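Putative epoxide hydrolase protein (Klebsiella pneumoniae subsp. pneumoniae, PDB 5BOV) is probably a hydrolase of the alpha/beta hydrolase fold, perhaps acting on epoxides or on monoacylglycerols, with its true substrate unknown. Local coordinates at residues 17-22 against 71-75; 60-64 against 95-101. All coordinates share one frame; numbering follows the deposited sequence. Where two conformers were deposited one is given.

Contact 1 (17-22 against 71-75); sequences GDLNIG and TTRFL
Thr71 lies beside Gly22, ahead of the ladder, with OG1 3.4 Å from Gly22 CA. The same hydroxyl is hydrogen-bonded to Gln13. Thr72 reaches in with its side chain. Its OG1, anti to the carbonyl carbon (chi1 -74°), takes the hydrogen bond from Gly22 N at 2.9 Å. A side-chain oxygen thus takes the amide next to the backbone ladder, and it also bonds to the backbone of Tyr65. Thr72 CG2 touches Leu19 CD1.

At Arg73 the backbones form an antiparallel hydrogen-bonded pair with Asn20. Asn20 N donates to Arg73 O at 2.8 Å, and Arg73 N returns a bond to Asn20 O at 2.9 Å. Both side chains lie on one face of the sheet. In the conformer given, Arg73 CG lies between backbone N and carbonyl carbon (chi1 62°), and the extended chain brings the guanidinium over Asn20. Asn20 CB is then 3.8 Å from the guanidinium plane, with the amide 86° to it. How the two ends pair is doubtful: both residues have a second conformer, and Asn20 ND2 and Arg73 NE, 3.0 Å apart, are two donors and make no bond. Asn20 OD1 is bonded to Gln13.

Phe74 and Leu19 form the next, non-hydrogen-bonded pair. The two side chains lie side by side. Leu19 CD2 rests over the ring face, 3.8 Å from the Phe74 centroid, in a CH-pi contact. Leu75 N then donates to Asp18 O at 3.0 Å in an almost straight bond. Leu75 CD1 packs against Gly17 O and Leu19 O. The Asp18 carboxylate turns to a salt bridge with Lys229.

This is a short antiparallel beta ladder, joining strand 19-26 to the far end of strand 59-74 near the antiparallel edge of the alpha/beta hydrolase sheet.

Contact 2 (60-64 against 95-101); sequences RVIVP and LMDALNI
Ile62 is the central bump of the strand face, and three side chains of segment 95-101 close round it. Its CD1 meets Leu99 CD1 tip to tip at 3.9 Å. Ile62 and Ile101 also point toward each other, and Ile101 CD1 reaches Ile62 CG1 at 4.1 Å. Ile62 CG2 slides past Leu95 CD2, the two side chains running in opposite directions. With CG1 anti to the carbonyl carbon (chi1 -54°), the CG1-CD1 branch goes to Leu99 and Ile101 and CG2 to Leu95. Leu99 CD1 sits between the branches, 4.2 Å from Ile62 CG2. Ile62 therefore fills the hollow bounded by Leu95, Leu99 and Ile101.

Pro64 adds a second bump further along. Its CB and CG lie against Leu95 CD2, with CB 3.9 Å away. That one methyl thus wedges between Pro64 and Ile62.

Arg60 closes the other end. Its chain is extended, and its guanidinium passes Ile101, whose CD1 lies 4.0 Å above the plane, offset toward the rim. Two waters sit in the plane at the guanidinium edge. One accepts from NH2 and one from NH1, and both donate to Leu99 O.

The helix ends here in a Schellman motif. Asn100 has positive phi, with Ile101 N bonded to Met96 O and Asn100 N to Asp97 O. The turn brings Ile101 back to the strand beside Leu99. Helix 85-98 packs on the sheet in the crossover from strand 59-74 past strand 32-37 to the parallel strand 104-108, as in the alpha/beta hydrolase fold.

Chemically, the apolar part is held by burial and close van der Waals fit. It runs on over one guanidinium face through Ile101. The polar rim reaches Leu99 O by two waters, and Arg60 is probably balanced by its salt bridge to Asp25.

Contact 1 and contact 2 have centres about 14 Å apart and share strand 59-74, contact 2 near its start and contact 1 at its end. Along the chain the segments come in the order 17-22, 60-64, 71-75, 95-101, so the segments of the two contacts alternate. Contact 1 ties this strand to its neighbour 19-26 within the sheet, while contact 2 sets helix 85-98 against the sheet. They meet at Ile21, whose CG2 lies 3.9 Å from Pro64 CB and whose CD1 lies 3.9 Å from Leu95 CB. Ile21 thus joins the strand pairing to the helix layer of the alpha/beta hydrolase fold.

Contact 1 (17-22 against 71-75)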
ATOM      1  N   GLY A  17       2.517 -12.626  13.229  1.00 15.73           N
ATOM      2  CA  GLY A  17       1.930 -11.673  14.165  1.00 16.19           C
ATOM      3  C   GLY A  17       0.501 -12.074  14.467  1.00 15.92           C
ATOM      4  O   GLY A  17       0.225 -13.212  14.856  1.00 15.45           O
ATOM      5  N   ASP A  18      -0.402 -11.143  14.267  1.00 15.28           N
ATOM      6  CA  ASP A  18      -1.825 -11.406  14.470  1.00 15.27           C
ATOM      7  C   ASP A  18      -2.541 -11.990  13.267  1.00 14.23           C
ATOM      8  O   ASP A  18      -3.773 -12.249  13.338  1.00 13.64           O
ATOM      9  CB  ASP A  18      -2.510 -10.089  14.865  1.00 15.93           C
ATOM     10  CG  ASP A  18      -2.111  -9.599  16.248  1.00 17.81           C
ATOM     11  OD1 ASP A  18      -1.664 -10.379  17.090  1.00 18.48           O
ATOM     12  OD2 ASP A  18      -2.407  -8.390  16.536  1.00 17.91           O
ATOM     13  N   LEU A  19      -1.804 -12.216  12.165  1.00 13.36           N
ATOM     14  CA  LEU A  19      -2.409 -12.673  10.920  1.00 12.99           C
ATOM     15  C   LEU A  19      -1.918 -14.013  10.434  1.00 12.91           C
ATOM     16  O   LEU A  19      -0.834 -14.453  10.797  1.00 13.44           O
ATOM     17  CB  LEU A  19      -2.019 -11.626   9.860  1.00 12.39           C
ATOM     18  CG  LEU A  19      -2.412 -10.189  10.134  1.00 12.46           C
ATOM     19  CD1 LEU A  19      -1.907  -9.301   8.995  1.00 11.94           C
ATOM     20  CD2 LEU A  19      -3.940 -10.023  10.258  1.00 13.43           C
ATOM     21  N   ASN A  20      -2.720 -14.597   9.576  1.00 12.36           N
ATOM     22  CA  ASN A  20      -2.219 -15.576   8.607  0.60 12.85           C
ATOM     23  C   ASN A  20      -2.226 -14.818   7.259  1.00 11.75           C
ATOM     24  O   ASN A  20      -3.282 -14.473   6.771  1.00 11.41           O
ATOM     25  CB  ASN A  20      -3.108 -16.817   8.619  0.60 14.15           C
ATOM     26  CG  ASN A  20      -2.991 -17.697   7.384  0.60 14.91           C
ATOM     27  OD1 ASN A  20      -2.097 -17.621   6.556  0.60 14.33           O
ATOM     28  ND2 ASN A  20      -4.050 -18.487   7.197  0.60 16.79           N
ATOM     29  N   ILE A  21      -1.036 -14.526   6.767  1.00 10.64           N
ATOM     30  CA  ILE A  21      -0.880 -13.694   5.633  1.00 10.08           C
ATOM     31  C   ILE A  21      -0.866 -14.547   4.397  1.00  9.87           C
ATOM     32  O   ILE A  21      -0.089 -15.524   4.306  1.00  9.99           O
ATOM     33  CB  ILE A  21       0.420 -12.848   5.737  1.00 10.03           C
ATOM     34  CG1 ILE A  21       0.240 -11.807   6.833  1.00 10.63           C
ATOM     35  CG2 ILE A  21       0.692 -12.109   4.398  1.00  9.70           C
ATOM     36  CD1 ILE A  21       1.473 -10.949   7.135  1.00 10.98           C
ATOM     37  N   GLY A  22      -1.685 -14.150   3.402  1.00  9.15           N
ATOM     38  CA  GLY A  22      -1.635 -14.700   2.057  1.00  9.27           C
ATOM     39  C   GLY A  22      -0.691 -13.919   1.143  1.00  8.64           C
ATOM     40  O   GLY A  22      -0.732 -12.709   1.128  1.00  8.16           O
ATOM     41  N   THR A  71      -6.731 -13.594   0.871  1.00 10.34           N
ATOM     42  CA  THR A  71      -6.634 -14.692   1.820  1.00 11.16           C
ATOM     43  C   THR A  71      -5.829 -14.336   3.087  1.00 11.04           C
ATOM     44  O   THR A  71      -5.461 -15.245   3.881  1.00 12.12           O
ATOM     45  CB  THR A  71      -5.984 -15.910   1.120  1.00 11.10           C
ATOM     46  OG1 THR A  71      -4.657 -15.576   0.713  1.00 11.11           O
ATOM     47  CG2 THR A  71      -6.814 -16.401  -0.006  1.00 11.71           C
ATOM     48  N   THR A  72      -5.535 -13.055   3.321  1.00 10.54           N
ATOM     49  CA  THR A  72      -4.996 -12.668   4.566  1.00 10.64           C
ATOM     50  C   THR A  72      -6.125 -12.661   5.613  1.00 11.98           C
ATOM     51  O   THR A  72      -7.149 -12.038   5.372  1.00 11.76           O
ATOM     52  CB  THR A  72      -4.290 -11.332   4.499  1.00 10.14           C
ATOM     53  OG1 THR A  72      -3.035 -11.571   3.809  1.00  9.90           O
ATOM     54  CG2 THR A  72      -3.992 -10.767   5.910  1.00 10.56           C
ATOM     55  N   ARG A  73      -5.901 -13.269   6.780  1.00 13.53           N
ATOM     56  CA  ARG A  73      -6.981 -13.371   7.787  0.60 14.85           C
ATOM     57  C   ARG A  73      -6.403 -13.120   9.171  1.00 14.22           C
ATOM     58  O   ARG A  73      -5.192 -13.279   9.388  1.00 13.37           O
ATOM     59  CB  ARG A  73      -7.708 -14.755   7.714  0.60 17.69           C
ATOM     60  CG  ARG A  73      -6.832 -15.932   7.988  0.60 21.26           C
ATOM     61  CD  ARG A  73      -7.603 -17.255   7.886  0.60 24.47           C
ATOM     62  NE  ARG A  73      -6.818 -18.432   8.322  0.60 28.08           N
ATOM     63  CZ  ARG A  73      -6.287 -18.659   9.535  0.60 29.63           C
ATOM     64  NH1 ARG A  73      -6.442 -17.833  10.565  0.60 32.00           N
ATOM     65  NH2 ARG A  73      -5.591 -19.776   9.722  0.60 33.42           N
ATOM     66  N   PHE A  74      -7.246 -12.671  10.066  1.00 13.78           N
ATOM     67  CA  PHE A  74      -6.851 -12.583  11.483  1.00 13.79           C
ATOM     68  C   PHE A  74      -6.880 -14.004  12.078  1.00 14.26           C
ATOM     69  O   PHE A  74      -7.827 -14.750  11.896  1.00 14.55           O
ATOM     70  CB  PHE A  74      -7.789 -11.654  12.243  1.00 13.86           C
ATOM     71  CG  PHE A  74      -7.541 -10.204  11.937  1.00 13.56           C
ATOM     72  CD1 PHE A  74      -8.112  -9.594  10.836  1.00 13.32           C
ATOM     73  CD2 PHE A  74      -6.700  -9.443  12.745  1.00 14.05           C
ATOM     74  CE1 PHE A  74      -7.872  -8.265  10.562  1.00 13.43           C
ATOM     75  CE2 PHE A  74      -6.441  -8.087  12.449  1.00 13.56           C
ATOM     76  CZ  PHE A  74      -6.974  -7.521  11.343  1.00 13.49           C
ATOM     77  N   LEU A  75      -5.893 -14.288  12.914  1.00 14.36           N
ATOM     78  CA  LEU A  75      -5.820 -15.576  13.605  1.00 15.65           C
ATOM     79  C   LEU A  75      -6.919 -15.737  14.631  1.00 16.35           C
ATOM     80  O   LEU A  75      -7.390 -16.868  14.870  1.00 16.67           O
ATOM     81  CB  LEU A  75      -4.455 -15.716  14.258  1.00 15.79           C
ATOM     82  CG  LEU A  75      -3.287 -15.701  13.281  1.00 15.73           C
ATOM     83  CD1 LEU A  75      -1.997 -15.488  14.020  1.00 16.32           C
ATOM     84  CD2 LEU A  75      -3.222 -16.975  12.442  1.00 15.73           C
TER

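Contact 2 (60-64 against 95-101)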
ATOM      1  N   ARG A  60      14.029 -12.092  -5.722  1.00  9.89           N
ATOM      2  CA  ARG A  60      13.019 -12.850  -5.025  1.00 10.44           C
ATOM      3  C   ARG A  60      11.901 -11.858  -4.704  1.00  9.96           C
ATOM      4  O   ARG A  60      12.148 -10.941  -3.924  1.00 11.12           O
ATOM      5  CB  ARG A  60      13.558 -13.446  -3.749  1.00 11.06           C
ATOM      6  CG  ARG A  60      12.512 -14.302  -3.092  1.00 12.81           C
ATOM      7  CD  ARG A  60      12.728 -14.573  -1.652  1.00 14.21           C
ATOM      8  NE  ARG A  60      11.679 -15.331  -0.992  1.00 13.76           N
ATOM      9  CZ  ARG A  60      11.876 -15.805   0.234  1.00 14.25           C
ATOM     10  NH1 ARG A  60      13.022 -15.564   0.842  1.00 14.70           N
ATOM     11  NH2 ARG A  60      10.926 -16.455   0.870  1.00 13.88           N
ATOM     12  N   VAL A  61      10.670 -12.186  -5.120  1.00  9.22           N
ATOM     13  CA  VAL A  61       9.561 -11.210  -4.975  1.00  9.06           C
ATOM     14  C   VAL A  61       8.432 -11.760  -4.100  1.00  9.43           C
ATOM     15  O   VAL A  61       7.874 -12.853  -4.330  1.00  9.34           O
ATOM     16  CB  VAL A  61       9.006 -10.849  -6.356  1.00  9.27           C
ATOM     17  CG1 VAL A  61       8.067  -9.673  -6.238  1.00  9.10           C
ATOM     18  CG2 VAL A  61      10.156 -10.519  -7.282  1.00  9.72           C
ATOM     19  N   ILE A  62       8.103 -10.992  -3.064  1.00  9.08           N
ATOM     20  CA  ILE A  62       7.017 -11.285  -2.131  1.00  9.34           C
ATOM     21  C   ILE A  62       5.908 -10.288  -2.335  1.00  8.22           C
ATOM     22  O   ILE A  62       6.153  -9.051  -2.309  1.00  8.17           O
ATOM     23  CB  ILE A  62       7.512 -11.145  -0.670  1.00 10.18           C
ATOM     24  CG1 ILE A  62       8.769 -11.982  -0.376  1.00 11.88           C
ATOM     25  CG2 ILE A  62       6.383 -11.443   0.309  1.00 10.66           C
ATOM     26  CD1 ILE A  62       8.508 -13.406  -0.504  1.00 12.81           C
ATOM     27  N   VAL A  63       4.688 -10.794  -2.558  1.00  7.83           N
ATOM     28  CA  VAL A  63       3.541  -9.886  -2.781  1.00  7.60           C
ATOM     29  C   VAL A  63       2.362 -10.295  -1.871  1.00  7.57           C
ATOM     30  O   VAL A  63       1.638 -11.257  -2.206  1.00  7.70           O
ATOM     31  CB  VAL A  63       3.071  -9.879  -4.248  1.00  7.57           C
ATOM     32  CG1 VAL A  63       2.128  -8.728  -4.498  1.00  7.31           C
ATOM     33  CG2 VAL A  63       4.249  -9.805  -5.217  1.00  8.02           C
ATOM     34  N   PRO A  64       2.214  -9.651  -0.696  1.00  7.44           N
ATOM     35  CA  PRO A  64       1.202 -10.032   0.224  1.00  7.53           C
ATOM     36  C   PRO A  64      -0.087  -9.303   0.106  1.00  7.78           C
ATOM     37  O   PRO A  64      -0.096  -8.122  -0.255  1.00  7.58           O
ATOM     38  CB  PRO A  64       1.851  -9.694   1.580  1.00  7.67           C
ATOM     39  CG  PRO A  64       2.660  -8.452   1.286  1.00  7.64           C
ATOM     40  CD  PRO A  64       3.135  -8.628  -0.118  1.00  7.41           C
ATOM     41  N   LEU A  95       5.907 -10.418   8.812  1.00 11.02           N
ATOM     42  CA  LEU A  95       6.053 -11.296   7.607  1.00 10.82           C
ATOM     43  C   LEU A  95       7.514 -11.500   7.283  1.00 10.56           C
ATOM     44  O   LEU A  95       7.943 -12.640   6.967  1.00 10.32           O
ATOM     45  CB  LEU A  95       5.337 -10.641   6.398  1.00 10.80           C
ATOM     46  CG  LEU A  95       5.414 -11.346   5.083  1.00 11.10           C
ATOM     47  CD1 LEU A  95       4.758 -12.721   5.145  1.00 11.28           C
ATOM     48  CD2 LEU A  95       4.788 -10.488   3.976  1.00 10.50           C
HETATM   49  N   MSE A  96       8.307 -10.429   7.325  1.00 10.43           N
HETATM   50  CA  MSE A  96       9.755 -10.514   7.022  1.00 10.94           C
HETATM   51  C   MSE A  96      10.400 -11.463   7.996  1.00 11.81           C
HETATM   52  O   MSE A  96      11.174 -12.380   7.606  1.00 11.47           O
HETATM   53  CB  MSE A  96      10.401  -9.122   7.055  1.00 11.00           C
HETATM   54  CG  MSE A  96      10.034  -8.331   5.779  1.00 10.77           C
HETATM   55 SE   MSE A  96      10.768  -6.518   5.988  0.75 11.43          SE
HETATM   56  CE  MSE A  96      12.527  -7.066   5.509  1.00 11.89           C
ATOM     57  N   ASP A  97      10.110 -11.269   9.282  1.00 12.48           N
ATOM     58  CA  ASP A  97      10.618 -12.183  10.272  1.00 13.29           C
ATOM     59  C   ASP A  97      10.221 -13.658  10.026  1.00 13.50           C
ATOM     60  O   ASP A  97      11.087 -14.583  10.126  1.00 13.38           O
ATOM     61  CB  ASP A  97      10.209 -11.814  11.695  1.00 14.79           C
ATOM     62  CG  ASP A  97      10.775 -10.480  12.164  1.00 16.32           C
ATOM     63  OD1 ASP A  97      11.804 -10.002  11.621  1.00 16.96           O
ATOM     64  OD2 ASP A  97      10.210  -9.956  13.172  1.00 18.88           O
ATOM     65  N   ALA A  98       8.955 -13.897   9.713  1.00 12.81           N
ATOM     66  CA  ALA A  98       8.470 -15.237   9.519  1.00 13.16           C
ATOM     67  C   ALA A  98       9.138 -15.925   8.312  1.00 13.23           C
ATOM     68  O   ALA A  98       9.318 -17.157   8.257  1.00 15.00           O
ATOM     69  CB  ALA A  98       6.949 -15.261   9.368  1.00 12.89           C
ATOM     70  N   LEU A  99       9.475 -15.133   7.293  1.00 12.65           N
ATOM     71  CA  LEU A  99      10.199 -15.591   6.116  1.00 13.23           C
ATOM     72  C   LEU A  99      11.717 -15.604   6.249  1.00 14.18           C
ATOM     73  O   LEU A  99      12.413 -15.941   5.297  1.00 14.32           O
ATOM     74  CB  LEU A  99       9.809 -14.744   4.864  1.00 12.40           C
ATOM     75  CG  LEU A  99       8.318 -14.837   4.433  1.00 12.96           C
ATOM     76  CD1 LEU A  99       7.992 -13.790   3.357  1.00 12.78           C
ATOM     77  CD2 LEU A  99       7.992 -16.253   3.918  1.00 13.60           C
ATOM     78  N   ASN A 100      12.229 -15.181   7.382  1.00 15.40           N
ATOM     79  CA  ASN A 100      13.673 -15.067   7.591  1.00 16.87           C
ATOM     80  C   ASN A 100      14.364 -14.118   6.619  1.00 15.90           C
ATOM     81  O   ASN A 100      15.490 -14.357   6.144  1.00 16.31           O
ATOM     82  CB  ASN A 100      14.369 -16.450   7.620  1.00 19.24           C
ATOM     83  CG  ASN A 100      13.861 -17.299   8.743  1.00 22.34           C
ATOM     84  OD1 ASN A 100      13.766 -16.829   9.876  1.00 27.22           O
ATOM     85  ND2 ASN A 100      13.408 -18.504   8.432  1.00 25.87           N
ATOM     86  N   ILE A 101      13.697 -12.993   6.375  1.00 14.35           N
ATOM     87  CA  ILE A 101      14.199 -11.985   5.451  1.00 15.12           C
ATOM     88  C   ILE A 101      14.709 -10.862   6.349  1.00 15.78           C
ATOM     89  O   ILE A 101      13.895 -10.143   6.941  1.00 15.23           O
ATOM     90  CB  ILE A 101      13.114 -11.507   4.464  1.00 13.87           C
ATOM     91  CG1 ILE A 101      12.743 -12.628   3.455  1.00 13.78           C
ATOM     92  CG2 ILE A 101      13.634 -10.301   3.665  1.00 13.48           C
ATOM     93  CD1 ILE A 101      11.545 -12.264   2.566  1.00 13.10           C
TER
HETATM   94  O   HOH W   1      11.751 -17.720   3.367  1.00 16.24           O
HETATM   95  O   HOH W   2      14.468 -15.891   3.303  1.00 18.24           O